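Local coordinates for OmpA family protein (Klebsiella pneumoniae subsp. pneumoniae, PDB 7RJJ), which probably links the outer membrane to the cell wall, this chain being its peptidoglycan-binding OmpA-like domain with D-alanine bound, at residues P4-L9 against S115-V120; M12-T17 against P24-R29; G18-K23 against Q61-K66; D36-P41 against G79-S84; A48-S53 against Q89-S94. One frame throughout, in Å; residues are numbered along the deposited sequence. Where two conformers were deposited one is given.

From the N terminus, strand 7-8 pairs with the last strand, 112-117, in contact 1, closing a loop over most of the chain with the four other contacts nested inside it. Contact 2 folds the segment 12-17 back on the start of helix 27-38. Contact 3 crosses it along the chain, bringing residues 18-23 to helix 57-77, and Leu14 O meets Lys23 N between the two. Contact 4, which crosses contact 3, ties the end of helix 27-38 to the loop after helix 57-77 and touches contact 1 through Asp36 and Arg40. Contact 5 joins strands 43-49 and 86-90, crosses contacts 3 and 4, and shares D-alanine with contact 3.

Contact 1 of 5, residues P4-L9 against S115-V120; sequences PDVIRL and SLVPQV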
# COMPACT_ATOMS: atom_id res chain seq x y z
N PRO A 4 -5.14 -21.40 7.88
CA PRO A 4 -4.02 -20.53 7.50
C PRO A 4 -4.39 -19.67 6.28
O PRO A 4 -3.91 -19.96 5.19
CB PRO A 4 -2.91 -21.53 7.18
CG PRO A 4 -3.64 -22.68 6.52
CD PRO A 4 -5.08 -22.58 7.00
N ASP A 5 -5.23 -18.66 6.48
CA ASP A 5 -5.68 -17.80 5.36
C ASP A 5 -4.82 -16.53 5.27
O ASP A 5 -4.29 -16.09 6.31
CB ASP A 5 -7.15 -17.41 5.51
CG ASP A 5 -8.14 -18.55 5.34
OD1 ASP A 5 -7.69 -19.71 5.23
OD2 ASP A 5 -9.35 -18.27 5.32
N VAL A 6 -4.66 -16.01 4.05
CA VAL A 6 -4.01 -14.69 3.84
C VAL A 6 -4.90 -13.66 4.54
O VAL A 6 -6.12 -13.85 4.53
CB VAL A 6 -3.83 -14.39 2.34
CG1 VAL A 6 -3.49 -12.93 2.07
CG2 VAL A 6 -2.80 -15.32 1.71
N ILE A 7 -4.30 -12.67 5.19
CA ILE A 7 -5.09 -11.62 5.89
C ILE A 7 -4.99 -10.34 5.05
O ILE A 7 -3.88 -9.90 4.80
CB ILE A 7 -4.58 -11.40 7.33
CG1 ILE A 7 -4.59 -12.69 8.14
CG2 ILE A 7 -5.35 -10.28 8.02
CD1 ILE A 7 -5.94 -13.36 8.23
N ARG A 8 -6.12 -9.79 4.62
CA ARG A 8 -6.09 -8.54 3.82
C ARG A 8 -6.40 -7.37 4.75
O ARG A 8 -7.43 -7.44 5.44
CB ARG A 8 -7.05 -8.65 2.63
CG ARG A 8 -6.57 -9.68 1.62
CD ARG A 8 -7.52 -10.03 0.51
NE ARG A 8 -6.85 -11.01 -0.35
CZ ARG A 8 -6.73 -12.31 -0.09
NH1 ARG A 8 -6.08 -13.09 -0.94
NH2 ARG A 8 -7.24 -12.83 1.02
N LEU A 9 -5.51 -6.39 4.82
CA LEU A 9 -5.77 -5.22 5.69
C LEU A 9 -6.66 -4.25 4.91
O LEU A 9 -6.80 -4.44 3.71
CB LEU A 9 -4.45 -4.58 6.11
CG LEU A 9 -3.46 -5.53 6.77
CD1 LEU A 9 -2.27 -4.77 7.33
CD2 LEU A 9 -4.13 -6.36 7.85
N SER A 115 -1.41 -7.30 2.27
CA SER A 115 -1.88 -8.68 2.51
C SER A 115 -0.82 -9.39 3.36
O SER A 115 0.37 -9.24 3.03
CB SER A 115 -2.12 -9.42 1.23
OG SER A 115 -3.11 -8.78 0.45
N LEU A 116 -1.24 -10.09 4.41
CA LEU A 116 -0.26 -10.84 5.26
C LEU A 116 -0.31 -12.31 4.84
O LEU A 116 -1.40 -12.91 4.86
CB LEU A 116 -0.58 -10.60 6.74
CG LEU A 116 -0.78 -9.13 7.13
CD1 LEU A 116 -1.14 -9.01 8.60
CD2 LEU A 116 0.45 -8.31 6.82
N VAL A 117 0.84 -12.85 4.43
CA VAL A 117 0.90 -14.23 3.86
C VAL A 117 1.70 -15.11 4.81
O VAL A 117 2.88 -14.89 5.04
CB VAL A 117 1.50 -14.20 2.45
CG1 VAL A 117 1.53 -15.58 1.83
CG2 VAL A 117 0.76 -13.21 1.55
N PRO A 118 1.06 -16.11 5.45
CA PRO A 118 1.77 -16.98 6.39
C PRO A 118 2.65 -18.07 5.78
O PRO A 118 3.62 -18.46 6.44
CB PRO A 118 0.61 -17.62 7.18
CG PRO A 118 -0.54 -17.66 6.19
CD PRO A 118 -0.37 -16.42 5.35
N GLN A 119 2.37 -18.51 4.54
CA GLN A 119 3.12 -19.64 3.93
C GLN A 119 4.56 -19.26 3.57
O GLN A 119 5.37 -20.18 3.36
CB GLN A 119 2.44 -20.17 2.66
CG GLN A 119 0.99 -20.59 2.84
CD GLN A 119 0.01 -19.44 2.86
OE1 GLN A 119 0.35 -18.28 2.62
NE2 GLN A 119 -1.25 -19.77 3.10
N VAL A 120 4.88 -17.96 3.50
CA VAL A 120 6.25 -17.51 3.12
C VAL A 120 6.97 -17.01 4.38
O VAL A 120 6.40 -16.17 5.10
CB VAL A 120 6.18 -16.43 2.02
CG1 VAL A 120 7.54 -15.85 1.70
CG2 VAL A 120 5.51 -16.96 0.76
O HOH W 1 -4.54 -19.43 2.59
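Ile7 O is gripped twice by the opposing strand: Leu116 N donates a short hydrogen bond to it (2.7 Å), and the CA-H of Ser115 adds a contact to the same oxygen (CA to O 3.3 Å). The return bond, from Ile7 N to Leu116 O, is 2.9 Å long, and Leu116 O is likewise approached by the CA-H of Val6. Ile7 and Leu116 thus form a hydrogen-bonded antiparallel pair, followed by Arg8 and Ser115 as a non-hydrogen-bonded one, which sews the edge strand 7-8 of the sheet onto strand 112-117.

On the face that carries Ile7 and Leu116, the side chains touch at their roots, CB to CB 4.1 Å. Further along, Leu9 crosses Leu116 at about a right angle, and the methyl groups Leu9 CD2 and Leu116 CD1 meet at 4.1 Å. Trp43 and Ile37 add to the packing around Leu116. Val6 divides its two methyls. CG1, anti to the backbone N (chi1 166°), leans on Ser115 CB and lies over the rim of one face of the Arg8 guanidinium, whereas CG2 runs alongside Val117 CG2.

Toward Pro4 the segments are joined less directly. Pro118 turns its ring toward the Asp5 carbonyl, and a water that donates to Pro4 O at 2.7 Å accepts only a weak bond from Gln119 NE2. The direct polar hold therefore comes down to two backbone bonds, reinforced by aliphatic packing, while the N-terminal end is held loosely through solvent.

Contact 2 of 5, residues M12-T17 against P24-R29; sequences MSLFDT and PGSTKR
Met12, Ser13 and Leu14 lie against the opening turn of helix 27-38, where the irregular segment between strand 7-8 and helix 27-38 of the OmpA-like domain folds back on the helix start; Ser13 is the centre of an inverse gamma turn. The van der Waals contacts come from Leu14 and Met12. Leu14 CD2 sits 3.6 Å above one face of the Arg29 guanidinium, toward its rim, and the same methyl touches Ser26 CB. Met12, a selenomethionine, slides past Arg29 in the opposite direction, and its extended chi2 (-178°) carries SE out to 3.4 Å from Arg29 O. Leu30 and Val71 add to the packing around Met12.

The polar contacts centre on the guanidinium. Arg29 NH2 donates to Gly25 O at 3.1 Å, nearly in the guanidinium plane but from above the carbonyl plane, so the group is tied back to its own segment while Leu14 covers a face. Ser26 OG lies against Leu14, 3.5 Å from its CB, while hydrogen-bonding to Lys23 O; Ser13 OG bonds to Leu108 O. A water at the guanidinium edge joins the two segments, accepting from Ser13 N and from Arg29 NH1, each at 3.0 Å.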
# COMPACT_ATOMS: atom_id res chain seq x y z
N MSE A 12 -5.71 1.77 1.96
CA MSE A 12 -5.27 3.05 2.49
C MSE A 12 -5.04 4.04 1.34
O MSE A 12 -4.03 3.96 0.65
CB MSE A 12 -3.97 2.88 3.30
CG MSE A 12 -4.15 2.19 4.65
SE MSE A 12 -2.44 2.07 5.63
CE MSE A 12 -1.35 1.10 4.32
N SER A 13 -6.01 4.94 1.14
CA SER A 13 -5.94 5.97 0.11
C SER A 13 -5.18 7.18 0.69
O SER A 13 -5.86 8.14 1.15
CB SER A 13 -7.33 6.33 -0.35
OG SER A 13 -8.00 5.17 -0.84
N LEU A 14 -3.85 7.15 0.61
CA LEU A 14 -2.96 8.15 1.27
C LEU A 14 -2.21 9.01 0.26
O LEU A 14 -1.15 9.56 0.67
CB LEU A 14 -1.90 7.38 2.09
CG LEU A 14 -2.39 6.26 2.99
CD1 LEU A 14 -1.21 5.54 3.64
CD2 LEU A 14 -3.35 6.78 4.05
N PHE A 15 -2.71 9.19 -0.97
CA PHE A 15 -1.85 9.89 -1.96
C PHE A 15 -2.60 10.87 -2.86
O PHE A 15 -3.72 10.56 -3.33
CB PHE A 15 -1.19 8.87 -2.89
CG PHE A 15 -0.47 7.77 -2.16
CD1 PHE A 15 0.81 7.98 -1.66
CD2 PHE A 15 -1.09 6.56 -1.92
CE1 PHE A 15 1.46 6.99 -0.95
CE2 PHE A 15 -0.44 5.57 -1.20
CZ PHE A 15 0.84 5.79 -0.73
N ASP A 16 -1.95 12.03 -3.09
CA ASP A 16 -2.42 13.07 -4.03
C ASP A 16 -1.90 12.68 -5.42
O ASP A 16 -0.96 11.84 -5.50
CB ASP A 16 -1.95 14.47 -3.65
CG ASP A 16 -2.61 15.05 -2.37
OD1 ASP A 16 -3.79 14.77 -2.09
OD2 ASP A 16 -1.86 15.71 -1.62
N THR A 17 -2.50 13.27 -6.46
CA THR A 17 -2.16 13.02 -7.88
C THR A 17 -0.64 13.07 -8.10
O THR A 17 -0.01 14.00 -7.57
CB THR A 17 -2.87 14.03 -8.79
OG1 THR A 17 -4.27 13.89 -8.55
CG2 THR A 17 -2.55 13.84 -10.26
N PRO A 24 -0.59 14.51 4.07
CA PRO A 24 -0.96 14.89 5.44
C PRO A 24 -2.22 14.15 5.92
O PRO A 24 -3.11 13.94 5.11
CB PRO A 24 -1.25 16.39 5.33
CG PRO A 24 -0.46 16.85 4.12
CD PRO A 24 -0.47 15.67 3.18
N GLY A 25 -2.24 13.75 7.20
CA GLY A 25 -3.40 13.07 7.80
C GLY A 25 -3.43 11.58 7.50
O GLY A 25 -4.53 10.99 7.56
N SER A 26 -2.27 10.98 7.22
CA SER A 26 -2.19 9.53 6.90
C SER A 26 -1.83 8.71 8.15
O SER A 26 -2.01 7.47 8.10
CB SER A 26 -1.18 9.27 5.81
OG SER A 26 -1.61 9.79 4.55
N THR A 27 -1.44 9.37 9.24
CA THR A 27 -0.88 8.63 10.41
C THR A 27 -1.86 7.64 11.05
O THR A 27 -1.42 6.56 11.43
CB THR A 27 -0.35 9.61 11.47
OG1 THR A 27 0.50 10.53 10.79
CG2 THR A 27 0.38 8.91 12.59
N LYS A 28 -3.13 8.00 11.22
CA LYS A 28 -4.07 7.07 11.91
C LYS A 28 -4.26 5.79 11.09
O LYS A 28 -4.28 4.70 11.73
CB LYS A 28 -5.41 7.77 12.18
CG LYS A 28 -6.44 6.90 12.89
CD LYS A 28 -7.71 7.65 13.23
CE LYS A 28 -8.83 6.73 13.67
NZ LYS A 28 -8.45 5.92 14.85
N ARG A 29 -4.38 5.90 9.76
CA ARG A 29 -4.57 4.71 8.88
C ARG A 29 -3.29 3.87 8.85
O ARG A 29 -3.39 2.60 8.80
CB ARG A 29 -4.99 5.13 7.47
CG ARG A 29 -6.47 5.48 7.35
CD ARG A 29 -6.81 6.18 6.05
NE ARG A 29 -6.27 7.53 6.01
CZ ARG A 29 -6.51 8.42 5.04
NH1 ARG A 29 -7.28 8.11 4.02
NH2 ARG A 29 -5.97 9.63 5.12
O HOH W 2 -8.06 5.35 3.28

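Contact 3 of 5, residues G18-K23 against Q61-K66; sequences GKWVLK and QLLSLK. With DAL (D-alanine), chain C.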
# COMPACT_ATOMS: atom_id res chain seq x y z
N GLY A 18 -0.10 12.05 -8.78
CA GLY A 18 1.32 11.95 -9.19
C GLY A 18 2.30 11.95 -8.03
O GLY A 18 3.52 11.99 -8.32
N LYS A 19 1.82 11.89 -6.79
CA LYS A 19 2.70 11.88 -5.59
C LYS A 19 2.77 10.47 -5.00
O LYS A 19 1.80 9.73 -5.14
CB LYS A 19 2.16 12.82 -4.50
CG LYS A 19 2.12 14.30 -4.86
CD LYS A 19 3.48 14.93 -5.00
CE LYS A 19 3.42 16.42 -5.30
NZ LYS A 19 2.73 17.17 -4.22
N TRP A 20 3.90 10.16 -4.36
CA TRP A 20 4.11 8.84 -3.70
C TRP A 20 4.42 9.09 -2.22
O TRP A 20 4.51 8.11 -1.48
CB TRP A 20 5.19 8.02 -4.41
CG TRP A 20 6.54 8.68 -4.49
CD1 TRP A 20 7.55 8.61 -3.58
CD2 TRP A 20 7.02 9.49 -5.57
NE1 TRP A 20 8.63 9.35 -4.00
CE2 TRP A 20 8.34 9.89 -5.23
CE3 TRP A 20 6.47 9.94 -6.78
CZ2 TRP A 20 9.11 10.70 -6.06
CZ3 TRP A 20 7.23 10.75 -7.60
CH2 TRP A 20 8.53 11.12 -7.24
N VAL A 21 4.59 10.36 -1.84
CA VAL A 21 4.82 10.71 -0.41
C VAL A 21 3.50 10.52 0.34
O VAL A 21 2.43 10.69 -0.29
CB VAL A 21 5.35 12.15 -0.23
CG1 VAL A 21 6.78 12.28 -0.73
CG2 VAL A 21 4.43 13.17 -0.88
N LEU A 22 3.57 10.14 1.61
CA LEU A 22 2.34 9.91 2.42
C LEU A 22 1.72 11.27 2.75
O LEU A 22 2.32 12.00 3.56
CB LEU A 22 2.73 9.09 3.65
CG LEU A 22 3.25 7.69 3.31
CD1 LEU A 22 3.95 7.04 4.49
CD2 LEU A 22 2.13 6.80 2.79
N LYS A 23 0.58 11.59 2.12
CA LYS A 23 -0.09 12.92 2.27
C LYS A 23 -0.40 13.22 3.73
O LYS A 23 -0.50 12.33 4.57
CB LYS A 23 -1.40 12.98 1.47
CG LYS A 23 -2.56 12.20 2.07
CD LYS A 23 -3.88 12.34 1.33
CE LYS A 23 -4.99 11.54 1.99
NZ LYS A 23 -6.28 11.68 1.28
N GLN A 61 2.51 2.47 -13.50
CA GLN A 61 3.12 1.25 -12.90
C GLN A 61 4.24 1.68 -11.94
O GLN A 61 4.23 1.22 -10.76
CB GLN A 61 3.65 0.31 -13.99
CG GLN A 61 4.36 -0.91 -13.43
CD GLN A 61 3.47 -1.73 -12.54
OE1 GLN A 61 2.25 -1.78 -12.71
NE2 GLN A 61 4.09 -2.42 -11.59
N LEU A 62 5.16 2.52 -12.40
CA LEU A 62 6.28 2.99 -11.53
C LEU A 62 5.71 3.70 -10.31
O LEU A 62 6.18 3.43 -9.19
CB LEU A 62 7.20 3.92 -12.33
CG LEU A 62 8.38 4.51 -11.54
CD1 LEU A 62 9.32 3.42 -11.05
CD2 LEU A 62 9.15 5.51 -12.39
N LEU A 63 4.76 4.61 -10.52
CA LEU A 63 4.13 5.37 -9.41
C LEU A 63 3.53 4.40 -8.38
O LEU A 63 3.76 4.63 -7.17
CB LEU A 63 3.05 6.29 -9.97
CG LEU A 63 2.23 7.04 -8.93
CD1 LEU A 63 3.13 7.81 -7.98
CD2 LEU A 63 1.23 7.98 -9.59
N SER A 64 2.79 3.39 -8.84
CA SER A 64 2.15 2.42 -7.92
C SER A 64 3.23 1.74 -7.06
O SER A 64 3.00 1.51 -5.87
CB SER A 64 1.32 1.41 -8.67
OG SER A 64 2.12 0.46 -9.38
N LEU A 65 4.38 1.46 -7.66
CA LEU A 65 5.46 0.77 -6.92
C LEU A 65 6.10 1.75 -5.93
O LEU A 65 6.40 1.32 -4.80
CB LEU A 65 6.46 0.23 -7.95
CG LEU A 65 7.40 -0.85 -7.47
CD1 LEU A 65 6.64 -2.08 -6.96
CD2 LEU A 65 8.34 -1.23 -8.60
N LYS A 66 6.26 3.02 -6.31
CA LYS A 66 6.86 4.01 -5.37
C LYS A 66 5.93 4.19 -4.16
O LYS A 66 6.43 4.41 -3.04
CB LYS A 66 7.17 5.35 -6.04
CG LYS A 66 8.30 5.32 -7.06
CD LYS A 66 8.79 6.69 -7.48
CE LYS A 66 10.01 6.63 -8.36
NZ LYS A 66 10.49 7.98 -8.74
N DAL C . -2.68 8.39 -12.15
CA DAL C . -2.40 9.55 -11.25
CB DAL C . -1.18 10.29 -11.74
C DAL C . -2.22 9.05 -9.81
O DAL C . -1.69 9.77 -8.96
OXT DAL C . -2.61 7.94 -9.45
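Trp20 and Lys66 lie side by side on the surface, pointing the same way, while Leu63 fills the inner, tighter half of the contact beside the bound D-alanine. In that inner half Leu63 holds CG anti to its backbone N (chi1 175°) and splits its methyls between two neighbours. CD1 reaches the Lys19 carbonyl oxygen at 3.7 Å and comes up to the edge of the indole, near its plane; CD2 approaches the ligand carboxylate, 3.5 Å from D-alanine O. That same carboxylate oxygen accepts a nearly straight hydrogen bond from Gly18 N (2.8 Å, 162°). The carboxylate is therefore held in part by a backbone N-H on one segment and flanked by a leucine methyl from the other, with Asp52 N bonding its second oxygen, consistent with a site that receives the carboxylate of the bound D-alanine.

The outer half is more open. Its packing starts at the backbones, where Trp20 CB and Lys66 CB are 3.7 Å apart, and continues over one face of the indole along the extended lysine chain: Lys66 CD stands 3.9 Å from the centroid of the Trp20 six-membered ring as a CH-pi contact. Farther out, Lys66 NZ lies over the same ring at 4.3 Å from its centroid, a looser cation-pi interaction on the surface.

Around the pair, Trp20 O bonds to Ser70 OG and Lys19 O to Arg67 NH2, both farther along helix 57-77. The irregular segment is thus laid along one side of that helix, while Gln61 NE2 bonds to Gly90 O at the end of strand 86-90 and Ser64 OG makes a weak bond to Gly92 N in the turn beyond.

Contact 4 of 5, residues D36-P41 against G79-S84; sequences DIKARP and GDVPDS
Lys38 meets the flat peptide group between Gly79 and Asp80 end-on, at its carbonyl oxygen. The ammonium nitrogen Lys38 NZ donates to Gly79 O over 2.7 Å, nearly in line with the carbonyl (C=O...N angle 165°). The next carbonyl is more distant, Asp80 O lying 3.6 Å from Lys38 NZ. The Asp80 carboxylate is well removed from the ammonium, with OD1 6.2 Å from Lys38 NZ, so the two opposite charges are not in contact and any attraction between them is probably long-range.

The lysine reaches across because its chain bends at chi2 (-69°) before running extended to the nitrogen. Alongside that reach, Lys38 CE slides past Val81 and passes CG2 at 3.9 Å. The same valine methyl, anti to its carbonyl carbon, is also touched by Ile37 CG2 at 4.1 Å, the two side chains crossing at about a right angle.

These contacts join the C-terminal end of helix 27-38 to the turn that follows helix 57-77, on the helical layer of the OmpA-like alpha/beta fold. Asp80 leaves helical geometry with positive phi, and Val81 is bonded through its backbone to Met75. A lysine bonded to a carbonyl near the C-terminal end of helix 57-77 probably gains from the partial negative charge there.

Beneath the surface, Ile37 and Val81 both rest on Ile45 of strand 43-49, and Ile37 also touches Leu116. The backbone at the end of the first helix turns through a bond from Arg40 N to Ile37 O (3.0 Å), and the Arg40 side chain packs on Leu116.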
# COMPACT_ATOMS: atom_id res chain seq x y z
N ASP A 36 -2.05 -4.21 12.99
CA ASP A 36 -2.44 -5.47 12.38
C ASP A 36 -1.18 -6.28 12.02
O ASP A 36 -1.20 -7.51 12.20
CB ASP A 36 -3.32 -5.26 11.14
CG ASP A 36 -4.70 -4.69 11.42
OD1 ASP A 36 -5.18 -4.87 12.54
OD2 ASP A 36 -5.27 -4.05 10.52
N ILE A 37 -0.13 -5.60 11.55
CA ILE A 37 1.17 -6.26 11.21
C ILE A 37 1.82 -6.79 12.49
O ILE A 37 2.32 -7.96 12.46
CB ILE A 37 2.10 -5.28 10.45
CG1 ILE A 37 1.63 -5.11 9.00
CG2 ILE A 37 3.55 -5.74 10.51
CD1 ILE A 37 2.19 -3.90 8.28
N LYS A 38 1.79 -6.01 13.57
CA LYS A 38 2.45 -6.39 14.84
C LYS A 38 1.78 -7.62 15.44
O LYS A 38 2.48 -8.38 16.12
CB LYS A 38 2.46 -5.21 15.82
CG LYS A 38 3.33 -4.04 15.39
CD LYS A 38 4.80 -4.34 15.43
CE LYS A 38 5.65 -3.23 14.86
NZ LYS A 38 7.09 -3.45 15.14
N ALA A 39 0.50 -7.84 15.15
CA ALA A 39 -0.23 -9.00 15.71
C ALA A 39 0.16 -10.29 14.96
O ALA A 39 -0.21 -11.36 15.46
CB ALA A 39 -1.71 -8.76 15.66
N ARG A 40 0.88 -10.18 13.84
CA ARG A 40 1.23 -11.41 13.08
C ARG A 40 2.73 -11.39 12.77
O ARG A 40 3.14 -11.31 11.62
CB ARG A 40 0.34 -11.54 11.85
CG ARG A 40 -1.08 -11.04 12.09
CD ARG A 40 -2.20 -11.80 11.43
NE ARG A 40 -2.38 -13.08 12.11
CZ ARG A 40 -3.50 -13.80 12.14
NH1 ARG A 40 -3.53 -14.95 12.79
NH2 ARG A 40 -4.60 -13.36 11.53
N PRO A 41 3.60 -11.51 13.79
CA PRO A 41 5.04 -11.51 13.57
C PRO A 41 5.49 -12.62 12.61
O PRO A 41 4.99 -13.70 12.71
CB PRO A 41 5.65 -11.79 14.96
CG PRO A 41 4.56 -11.41 15.94
CD PRO A 41 3.25 -11.62 15.22
N GLY A 79 7.66 2.14 12.11
CA GLY A 79 7.01 1.00 12.79
C GLY A 79 7.98 -0.09 13.24
O GLY A 79 7.48 -1.10 13.86
N ASP A 80 9.30 0.17 13.05
CA ASP A 80 10.35 -0.79 13.49
C ASP A 80 10.05 -2.22 13.03
O ASP A 80 10.38 -3.15 13.78
CB ASP A 80 10.56 -0.75 15.01
CG ASP A 80 11.20 0.53 15.50
OD1 ASP A 80 10.67 1.62 15.16
OD2 ASP A 80 12.24 0.44 16.18
N VAL A 81 9.45 -2.38 11.86
CA VAL A 81 9.20 -3.75 11.29
C VAL A 81 10.46 -4.13 10.51
O VAL A 81 10.95 -3.34 9.71
CB VAL A 81 7.95 -3.76 10.39
CG1 VAL A 81 7.69 -5.14 9.80
CG2 VAL A 81 6.72 -3.25 11.14
N PRO A 82 11.05 -5.34 10.72
CA PRO A 82 12.26 -5.73 9.99
C PRO A 82 12.09 -5.60 8.46
O PRO A 82 11.04 -5.94 7.96
CB PRO A 82 12.51 -7.18 10.43
CG PRO A 82 11.84 -7.26 11.80
CD PRO A 82 10.63 -6.35 11.70
N ASP A 83 13.14 -5.16 7.78
CA ASP A 83 13.09 -4.93 6.31
C ASP A 83 12.74 -6.21 5.54
O ASP A 83 12.05 -6.10 4.54
CB ASP A 83 14.38 -4.27 5.85
CG ASP A 83 14.39 -3.84 4.40
OD1 ASP A 83 14.41 -4.72 3.54
OD2 ASP A 83 14.41 -2.63 4.13
N SER A 84 13.22 -7.36 6.00
CA SER A 84 12.97 -8.61 5.23
C SER A 84 11.50 -9.03 5.27
O SER A 84 11.14 -9.92 4.48
CB SER A 84 13.84 -9.74 5.72
OG SER A 84 13.50 -10.13 7.04

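Contact 5 of 5, residues A48-S53 against Q89-S94; sequences AGHTDS and QGYGES. With DAL (D-alanine), chain C.
His50 and Tyr91 run side by side with their side chains pointing the same way. Their ring planes are tilted by just 2°, yet the rings are slid so far apart (centroids 5.0 Å) that they barely overlap, and the closest approach is His50 CE1 to Tyr91 CD2, 3.4 Å. Ala48 CB meets the tyrosine at its edge, 3.8 Å from Tyr91 CE2. At the edge of the imidazole, in its plane, a water bridges His50 ND1 and Gly92 O.

Thr51 is turned otherwise. With chi1 at 72° its hydroxyl lies between the backbone N and the carbonyl carbon and donates to Asp52 O, while Thr51 CB faces the ligand carboxylate. Glu93 stretches along Ser53, and its OE1 bonds to Asn60, itself a partner of the ligand.

The backbones hold these side chains in place. Gly49 N donates to Gln89 O and Tyr91 N to Gly49 O, each at 2.9 Å, in the pattern of parallel strands; Thr51 N then reaches Gly92 O from above the carbonyl plane. Gly92, with positive phi, belongs to a type II' turn from Tyr91 to Ser94.

Asp52 N donates to D-alanine OXT (3.0 Å), and the Asp52 carboxylate also forms a salt bridge with Arg110. This is the beta-alpha-beta unit of strand 43-49, helix 57-77 and strand 86-90, in which the segment after strand 43-49 supplies Thr51 and Asp52 to the D-alanine pocket of the OmpA-like peptidoglycan-binding domain.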
# COMPACT_ATOMS: atom_id res chain seq x y z
N ALA A 48 1.03 -3.64 -1.86
CA ALA A 48 0.67 -3.41 -3.27
C ALA A 48 0.19 -1.98 -3.48
O ALA A 48 -0.75 -1.54 -2.76
CB ALA A 48 -0.38 -4.40 -3.69
N GLY A 49 0.85 -1.27 -4.40
CA GLY A 49 0.46 0.11 -4.73
C GLY A 49 -0.48 0.16 -5.92
O GLY A 49 -0.44 -0.76 -6.80
N HIS A 50 -1.28 1.22 -5.98
CA HIS A 50 -2.28 1.40 -7.06
C HIS A 50 -2.32 2.88 -7.46
O HIS A 50 -1.82 3.74 -6.69
CB HIS A 50 -3.66 0.97 -6.57
CG HIS A 50 -3.75 -0.47 -6.16
ND1 HIS A 50 -4.24 -1.43 -7.01
CD2 HIS A 50 -3.48 -1.08 -5.00
CE1 HIS A 50 -4.24 -2.60 -6.40
NE2 HIS A 50 -3.77 -2.42 -5.16
N THR A 51 -2.93 3.14 -8.61
CA THR A 51 -3.07 4.54 -9.11
C THR A 51 -4.47 4.72 -9.69
O THR A 51 -5.17 3.70 -9.86
CB THR A 51 -2.07 4.84 -10.23
OG1 THR A 51 -2.47 4.14 -11.40
CG2 THR A 51 -0.65 4.45 -9.88
N ASP A 52 -4.87 5.98 -9.90
CA ASP A 52 -6.14 6.24 -10.63
C ASP A 52 -5.77 6.06 -12.11
O ASP A 52 -4.57 5.82 -12.39
CB ASP A 52 -6.73 7.60 -10.25
CG ASP A 52 -5.84 8.78 -10.55
OD1 ASP A 52 -5.02 8.66 -11.47
OD2 ASP A 52 -5.96 9.83 -9.85
N SER A 53 -6.72 6.17 -13.02
CA SER A 53 -6.40 5.94 -14.46
C SER A 53 -5.87 7.22 -15.14
O SER A 53 -5.74 7.19 -16.36
CB SER A 53 -7.60 5.41 -15.18
OG SER A 53 -8.64 6.36 -15.15
N GLN A 89 4.80 -4.61 -4.46
CA GLN A 89 4.11 -4.94 -5.72
C GLN A 89 3.43 -3.69 -6.28
O GLN A 89 3.07 -2.83 -5.47
CB GLN A 89 3.04 -5.99 -5.40
CG GLN A 89 2.21 -6.45 -6.58
CD GLN A 89 1.16 -7.46 -6.15
OE1 GLN A 89 0.82 -7.57 -4.97
NE2 GLN A 89 0.60 -8.17 -7.11
N GLY A 90 3.34 -3.59 -7.60
CA GLY A 90 2.61 -2.46 -8.20
C GLY A 90 1.58 -2.97 -9.17
O GLY A 90 1.91 -3.88 -9.93
N TYR A 91 0.35 -2.48 -9.06
CA TYR A 91 -0.74 -2.84 -10.01
C TYR A 91 -1.00 -1.69 -10.98
O TYR A 91 -1.87 -1.84 -11.86
CB TYR A 91 -2.04 -3.14 -9.28
CG TYR A 91 -2.11 -4.52 -8.68
CD1 TYR A 91 -2.55 -5.59 -9.43
CD2 TYR A 91 -1.75 -4.75 -7.37
CE1 TYR A 91 -2.63 -6.86 -8.88
CE2 TYR A 91 -1.81 -6.01 -6.81
CZ TYR A 91 -2.27 -7.07 -7.57
OH TYR A 91 -2.34 -8.32 -7.02
N GLY A 92 -0.33 -0.55 -10.80
CA GLY A 92 -0.61 0.58 -11.70
C GLY A 92 -2.07 0.98 -11.60
O GLY A 92 -2.60 1.00 -10.47
N GLU A 93 -2.72 1.23 -12.75
CA GLU A 93 -4.15 1.64 -12.78
C GLU A 93 -5.05 0.43 -13.03
O GLU A 93 -6.28 0.63 -13.17
CB GLU A 93 -4.35 2.62 -13.94
CG GLU A 93 -4.11 1.98 -15.30
CD GLU A 93 -3.93 2.92 -16.48
OE1 GLU A 93 -3.46 4.06 -16.28
OE2 GLU A 93 -4.29 2.50 -17.60
N SER A 94 -4.48 -0.77 -13.05
CA SER A 94 -5.24 -1.98 -13.45
C SER A 94 -6.37 -2.38 -12.50
O SER A 94 -7.32 -3.01 -13.02
CB SER A 94 -4.30 -3.13 -13.67
OG SER A 94 -3.65 -3.49 -12.45
N DAL C . -2.68 8.39 -12.15
CA DAL C . -2.40 9.55 -11.25
CB DAL C . -1.18 10.29 -11.74
C DAL C . -2.22 9.05 -9.81
O DAL C . -1.69 9.77 -8.96
OXT DAL C . -2.61 7.94 -9.45
O HOH W 3 -4.75 -0.55 -9.75
O HOH W 4 -7.45 3.13 -11.56